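Local structure of phosphoribosylformylglycinamidine synthase 2 (Thermus thermophilus, 3VIU) at residues P480-E493 / V517-E529. The protein is a synthase of the PurM-like (AIR synthase related) family, with two tandem pairs of N- and C-terminal domains, and binds ADP and magnesium. Residues are numbered along the deposited sequence; the frame is centred on the assembly and turned at random.
Sequences PLAYTDGLNLGSPE and VPVVSGNVSLYNE. With ADP (adenosine-5'-diphosphate), chain B; PO4 (phosphate ion), chain C.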
loop_
_atom_site.group_PDB
_atom_site.type_symbol
_atom_site.label_atom_id
_atom_site.label_comp_id
_atom_site.label_asym_id
_atom_site.label_seq_id
_atom_site.Cartn_x
_atom_site.Cartn_y
_atom_site.Cartn_z
ATOM N N PRO A 480 -15.957 2.281 0.292
ATOM C CA PRO A 480 -14.855 1.355 0.574
ATOM C C PRO A 480 -15.268 -0.076 0.253
ATOM O O PRO A 480 -16.240 -0.579 0.808
ATOM C CB PRO A 480 -14.622 1.548 2.072
ATOM C CG PRO A 480 -15.069 2.944 2.316
ATOM C CD PRO A 480 -16.322 3.032 1.507
ATOM N N LEU A 481 -14.538 -0.731 -0.637
ATOM C CA LEU A 481 -14.876 -2.103 -1.000
ATOM C C LEU A 481 -14.024 -3.127 -0.261
ATOM O O LEU A 481 -14.507 -4.188 0.101
ATOM C CB LEU A 481 -14.726 -2.303 -2.510
ATOM C CG LEU A 481 -15.638 -1.424 -3.364
ATOM C CD1 LEU A 481 -15.312 -1.642 -4.825
ATOM C CD2 LEU A 481 -17.094 -1.756 -3.077
ATOM N N ALA A 482 -12.755 -2.800 -0.042
ATOM C CA ALA A 482 -11.841 -3.694 0.659
ATOM C C ALA A 482 -10.512 -2.991 0.833
ATOM O O ALA A 482 -10.314 -1.899 0.313
ATOM C CB ALA A 482 -11.638 -4.980 -0.133
ATOM N N TYR A 483 -9.599 -3.610 1.566
ATOM C CA TYR A 483 -8.302 -2.997 1.743
ATOM C C TYR A 483 -7.169 -3.990 1.567
ATOM O O TYR A 483 -7.390 -5.187 1.437
ATOM C CB TYR A 483 -8.194 -2.330 3.113
ATOM C CG TYR A 483 -8.034 -3.280 4.268
ATOM C CD1 TYR A 483 -9.145 -3.850 4.894
ATOM C CD2 TYR A 483 -6.765 -3.605 4.746
ATOM C CE1 TYR A 483 -8.993 -4.715 5.968
ATOM C CE2 TYR A 483 -6.601 -4.468 5.817
ATOM C CZ TYR A 483 -7.716 -5.022 6.422
ATOM O OH TYR A 483 -7.540 -5.902 7.457
ATOM N N THR A 484 -5.955 -3.458 1.552
ATOM C CA THR A 484 -4.733 -4.234 1.416
ATOM C C THR A 484 -3.833 -3.631 2.500
ATOM O O THR A 484 -3.811 -2.409 2.681
ATOM C CB THR A 484 -4.110 -4.025 0.012
ATOM O OG1 THR A 484 -2.967 -4.875 -0.146
ATOM C CG2 THR A 484 -3.693 -2.567 -0.174
ATOM N N ASP A 485 -3.118 -4.472 3.242
ATOM C CA ASP A 485 -2.257 -3.962 4.298
ATOM C C ASP A 485 -0.811 -4.393 4.158
ATOM O O ASP A 485 -0.504 -5.588 4.102
ATOM C CB ASP A 485 -2.768 -4.404 5.668
ATOM C CG ASP A 485 -2.727 -5.905 5.844
ATOM O OD1 ASP A 485 -2.120 -6.385 6.827
ATOM O OD2 ASP A 485 -3.308 -6.611 4.995
ATOM N N GLY A 486 0.076 -3.406 4.086
ATOM C CA GLY A 486 1.488 -3.690 3.992
ATOM C C GLY A 486 2.050 -3.509 5.387
ATOM O O GLY A 486 2.257 -2.386 5.832
ATOM N N LEU A 487 2.275 -4.610 6.095
ATOM C CA LEU A 487 2.822 -4.526 7.442
ATOM C C LEU A 487 4.346 -4.435 7.403
ATOM O O LEU A 487 5.000 -5.164 6.656
ATOM C CB LEU A 487 2.401 -5.748 8.263
ATOM C CG LEU A 487 0.897 -6.054 8.333
ATOM C CD1 LEU A 487 0.673 -7.213 9.292
ATOM C CD2 LEU A 487 0.111 -4.822 8.787
ATOM N N ASN A 488 4.897 -3.530 8.205
ATOM C CA ASN A 488 6.344 -3.331 8.315
ATOM C C ASN A 488 6.641 -3.154 9.799
ATOM O O ASN A 488 6.142 -2.224 10.428
ATOM C CB ASN A 488 6.766 -2.078 7.560
ATOM C CG ASN A 488 6.322 -2.096 6.111
ATOM O OD1 ASN A 488 7.019 -2.603 5.242
ATOM N ND2 ASN A 488 5.140 -1.556 5.854
ATOM N N LEU A 489 7.440 -4.054 10.355
ATOM C CA LEU A 489 7.787 -4.006 11.766
ATOM C C LEU A 489 9.208 -4.482 12.028
ATOM O O LEU A 489 9.936 -4.874 11.107
ATOM C CB LEU A 489 6.819 -4.864 12.581
ATOM C CG LEU A 489 5.375 -4.356 12.646
ATOM C CD1 LEU A 489 4.506 -5.233 11.758
ATOM C CD2 LEU A 489 4.866 -4.371 14.081
ATOM N N GLY A 490 9.599 -4.429 13.296
ATOM C CA GLY A 490 10.920 -4.869 13.678
ATOM C C GLY A 490 10.873 -6.372 13.815
ATOM O O GLY A 490 9.920 -7.021 13.370
ATOM N N SER A 491 11.901 -6.928 14.435
ATOM C CA SER A 491 11.980 -8.363 14.635
ATOM C C SER A 491 10.862 -8.855 15.547
ATOM O O SER A 491 10.517 -8.199 16.538
ATOM C CB SER A 491 13.327 -8.721 15.252
ATOM O OG SER A 491 13.343 -10.081 15.630
ATOM N N PRO A 492 10.274 -10.014 15.214
ATOM C CA PRO A 492 9.191 -10.613 15.996
ATOM C C PRO A 492 9.776 -11.474 17.122
ATOM O O PRO A 492 9.042 -12.013 17.953
ATOM C CB PRO A 492 8.463 -11.456 14.963
ATOM C CG PRO A 492 9.607 -11.991 14.157
ATOM C CD PRO A 492 10.466 -10.749 13.952
ATOM N N GLU A 493 11.100 -11.601 17.127
ATOM C CA GLU A 493 11.797 -12.389 18.133
ATOM C C GLU A 493 11.524 -11.795 19.507
ATOM O O GLU A 493 10.851 -12.408 20.334
ATOM C CB GLU A 493 13.305 -12.380 17.871
ATOM C CG GLU A 493 13.710 -12.729 16.442
ATOM C CD GLU A 493 13.541 -14.196 16.112
ATOM O OE1 GLU A 493 12.438 -14.732 16.339
ATOM O OE2 GLU A 493 14.512 -14.807 15.617
ATOM N N VAL A 517 -15.236 -3.575 6.172
ATOM C CA VAL A 517 -14.328 -3.534 5.029
ATOM C C VAL A 517 -13.315 -4.653 5.258
ATOM O O VAL A 517 -12.525 -4.592 6.194
ATOM C CB VAL A 517 -13.571 -2.190 4.954
ATOM C CG1 VAL A 517 -12.649 -2.184 3.750
ATOM C CG2 VAL A 517 -14.559 -1.038 4.878
ATOM N N PRO A 518 -13.331 -5.690 4.408
ATOM C CA PRO A 518 -12.420 -6.840 4.519
ATOM C C PRO A 518 -11.070 -6.746 3.797
ATOM O O PRO A 518 -10.920 -5.966 2.856
ATOM C CB PRO A 518 -13.263 -7.975 3.960
ATOM C CG PRO A 518 -13.959 -7.288 2.806
ATOM C CD PRO A 518 -14.384 -5.951 3.409
ATOM N N VAL A 519 -10.100 -7.547 4.255
ATOM C CA VAL A 519 -8.772 -7.627 3.632
ATOM C C VAL A 519 -8.928 -8.466 2.386
ATOM O O VAL A 519 -9.715 -9.405 2.355
ATOM C CB VAL A 519 -7.723 -8.423 4.440
ATOM C CG1 VAL A 519 -6.550 -7.532 4.789
ATOM C CG2 VAL A 519 -8.352 -9.087 5.638
ATOM N N VAL A 520 -8.133 -8.172 1.377
ATOM C CA VAL A 520 -8.223 -8.926 0.152
ATOM C C VAL A 520 -6.818 -9.361 -0.266
ATOM O O VAL A 520 -6.642 -10.278 -1.071
ATOM C CB VAL A 520 -8.920 -8.063 -0.917
ATOM C CG1 VAL A 520 -7.938 -7.108 -1.559
ATOM C CG2 VAL A 520 -9.617 -8.943 -1.903
ATOM N N SER A 521 -5.819 -8.704 0.315
ATOM C CA SER A 521 -4.421 -9.005 0.036
ATOM C C SER A 521 -3.548 -8.137 0.917
ATOM O O SER A 521 -4.047 -7.289 1.668
ATOM C CB SER A 521 -4.081 -8.731 -1.431
ATOM O OG SER A 521 -4.120 -7.345 -1.714
ATOM N N GLY A 522 -2.240 -8.338 0.827
ATOM C CA GLY A 522 -1.341 -7.547 1.639
ATOM C C GLY A 522 0.074 -8.074 1.631
ATOM O O GLY A 522 0.423 -8.917 0.812
ATOM N N ASN A 523 0.882 -7.577 2.558
ATOM C CA ASN A 523 2.271 -7.972 2.661
ATOM C C ASN A 523 2.734 -7.846 4.098
ATOM O O ASN A 523 2.106 -7.177 4.913
ATOM C CB ASN A 523 3.138 -7.074 1.786
ATOM C CG ASN A 523 4.597 -7.480 1.813
ATOM O OD1 ASN A 523 4.940 -8.585 1.406
ATOM N ND2 ASN A 523 5.462 -6.593 2.302
ATOM N N VAL A 524 3.847 -8.498 4.405
ATOM C CA VAL A 524 4.408 -8.438 5.745
ATOM C C VAL A 524 5.914 -8.402 5.649
ATOM O O VAL A 524 6.524 -9.320 5.114
ATOM C CB VAL A 524 4.004 -9.662 6.607
ATOM C CG1 VAL A 524 4.726 -9.621 7.954
ATOM C CG2 VAL A 524 2.505 -9.671 6.812
ATOM N N SER A 525 6.505 -7.333 6.164
ATOM C CA SER A 525 7.955 -7.184 6.170
ATOM C C SER A 525 8.400 -7.082 7.622
ATOM O O SER A 525 8.024 -6.147 8.327
ATOM C CB SER A 525 8.370 -5.924 5.412
ATOM O OG SER A 525 9.763 -5.728 5.520
ATOM N N LEU A 526 9.189 -8.052 8.072
ATOM C CA LEU A 526 9.666 -8.061 9.450
ATOM C C LEU A 526 11.166 -7.814 9.529
ATOM O O LEU A 526 11.837 -7.673 8.505
ATOM C CB LEU A 526 9.335 -9.398 10.111
ATOM C CG LEU A 526 7.849 -9.747 10.142
ATOM C CD1 LEU A 526 7.676 -11.105 10.782
ATOM C CD2 LEU A 526 7.065 -8.674 10.904
ATOM N N TYR A 527 11.680 -7.759 10.753
ATOM C CA TYR A 527 13.108 -7.546 10.979
ATOM C C TYR A 527 13.590 -6.177 10.516
ATOM O O TYR A 527 14.753 -6.015 10.146
ATOM C CB TYR A 527 13.924 -8.647 10.284
ATOM C CG TYR A 527 13.656 -10.019 10.843
ATOM C CD1 TYR A 527 14.232 -10.428 12.050
ATOM C CD2 TYR A 527 12.793 -10.897 10.192
ATOM C CE1 TYR A 527 13.950 -11.681 12.600
ATOM C CE2 TYR A 527 12.502 -12.147 10.728
ATOM C CZ TYR A 527 13.083 -12.535 11.932
ATOM O OH TYR A 527 12.785 -13.770 12.462
ATOM N N ASN A 528 12.698 -5.196 10.526
ATOM C CA ASN A 528 13.078 -3.845 10.138
ATOM C C ASN A 528 13.566 -3.128 11.386
ATOM O O ASN A 528 12.844 -2.339 11.987
ATOM C CB ASN A 528 11.889 -3.103 9.522
ATOM C CG ASN A 528 11.535 -3.630 8.148
ATOM O OD1 ASN A 528 12.279 -3.429 7.196
ATOM N ND2 ASN A 528 10.402 -4.322 8.042
ATOM N N GLU A 529 14.792 -3.443 11.785
ATOM C CA GLU A 529 15.404 -2.835 12.954
ATOM C C GLU A 529 16.895 -3.108 12.932
ATOM O O GLU A 529 17.361 -4.033 12.266
ATOM C CB GLU A 529 14.801 -3.405 14.250
ATOM C CG GLU A 529 15.219 -4.832 14.586
ATOM C CD GLU A 529 14.651 -5.319 15.920
ATOM O OE1 GLU A 529 13.412 -5.394 16.042
ATOM O OE2 GLU A 529 15.437 -5.623 16.846
HETATM P PB ADP B . 4.553 -12.170 -3.760
HETATM O O1B ADP B . 5.805 -12.769 -3.218
HETATM O O2B ADP B . 4.653 -10.566 -3.677
HETATM O O3B ADP B . 4.369 -12.669 -5.360
HETATM P PA ADP B . 3.639 -13.100 -1.362
HETATM O O1A ADP B . 4.029 -14.536 -1.330
HETATM O O2A ADP B . 4.876 -12.210 -0.812
HETATM O O3A ADP B . 3.250 -12.672 -2.900
HETATM O "O5'" ADP B . 2.352 -12.794 -0.403
HETATM C "C5'" ADP B . 1.835 -14.034 0.120
HETATM C "C4'" ADP B . 0.283 -14.124 0.052
HETATM O "O4'" ADP B . -0.317 -13.827 1.354
HETATM C "C3'" ADP B . -0.374 -13.133 -0.943
HETATM O "O3'" ADP B . -1.553 -13.726 -1.503
HETATM C "C2'" ADP B . -0.681 -11.914 -0.072
HETATM O "O2'" ADP B . -1.738 -11.115 -0.611
HETATM C "C1'" ADP B . -1.020 -12.536 1.285
HETATM N N9 ADP B . -0.619 -11.663 2.396
HETATM C C8 ADP B . 0.651 -11.473 2.864
HETATM N N7 ADP B . 0.651 -10.636 3.860
HETATM C C5 ADP B . -0.613 -10.230 4.101
HETATM C C6 ADP B . -1.225 -9.350 5.031
HETATM N N6 ADP B . -0.463 -8.683 5.973
HETATM N N1 ADP B . -2.564 -9.178 4.978
HETATM C C2 ADP B . -3.322 -9.816 4.072
HETATM N N3 ADP B . -2.785 -10.652 3.181
HETATM C C4 ADP B . -1.454 -10.885 3.160
HETATM P P PO4 C . 11.600 -6.438 2.594
HETATM O O1 PO4 C . 10.742 -5.295 2.211
HETATM O O2 PO4 C . 12.957 -5.948 2.925
HETATM O O3 PO4 C . 11.020 -7.116 3.776
HETATM O O4 PO4 C . 11.680 -7.398 1.463
HETATM O O HOH W 1 4.852 -4.415 3.581
HETATM O O HOH W 2 12.436 -6.585 17.952
HETATM O O HOH W 3 15.161 -15.623 13.282
#
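L487 and V524 pair near the C-terminal ends of two parallel strands, 480-488 and 519-525, joined through helix 495-515 as a beta-alpha-beta crossover in a PurM-like N-terminal domain; 519-525 is the outermost strand of its sheet within the chain. Backbone bonds alternate across the pair: N523 N to D485 O, L487 N to N523 O (2.8 Å), S525 N to L487 O (2.7 Å) and L489 N to S525 O. Beyond the strands L489 O takes two donors from N528, its backbone N and its ND2, and S491 N bonds to E529 OE1 (2.7 Å) from above the carboxylate plane. Two tyrosines take CH-pi contacts. The Y483 ring, swung between its own N and carbonyl carbon (chi1 74°), lays one face over V519 CA, while P492 CD sits over a face of Y527, 3.9 Å from the ring centroid. Among polar side chains, T484 OG1 bonds to S521 OG, which also meets F82 O. ADP contacts are spread over both strands from their middles toward their C-terminal ends, part of the ADP pocket: G522 N bonds to ADP O2', and ADP N6 lies 3.2 Å from V524 CG2 and donates to D485 OD1 at 3.0 Å.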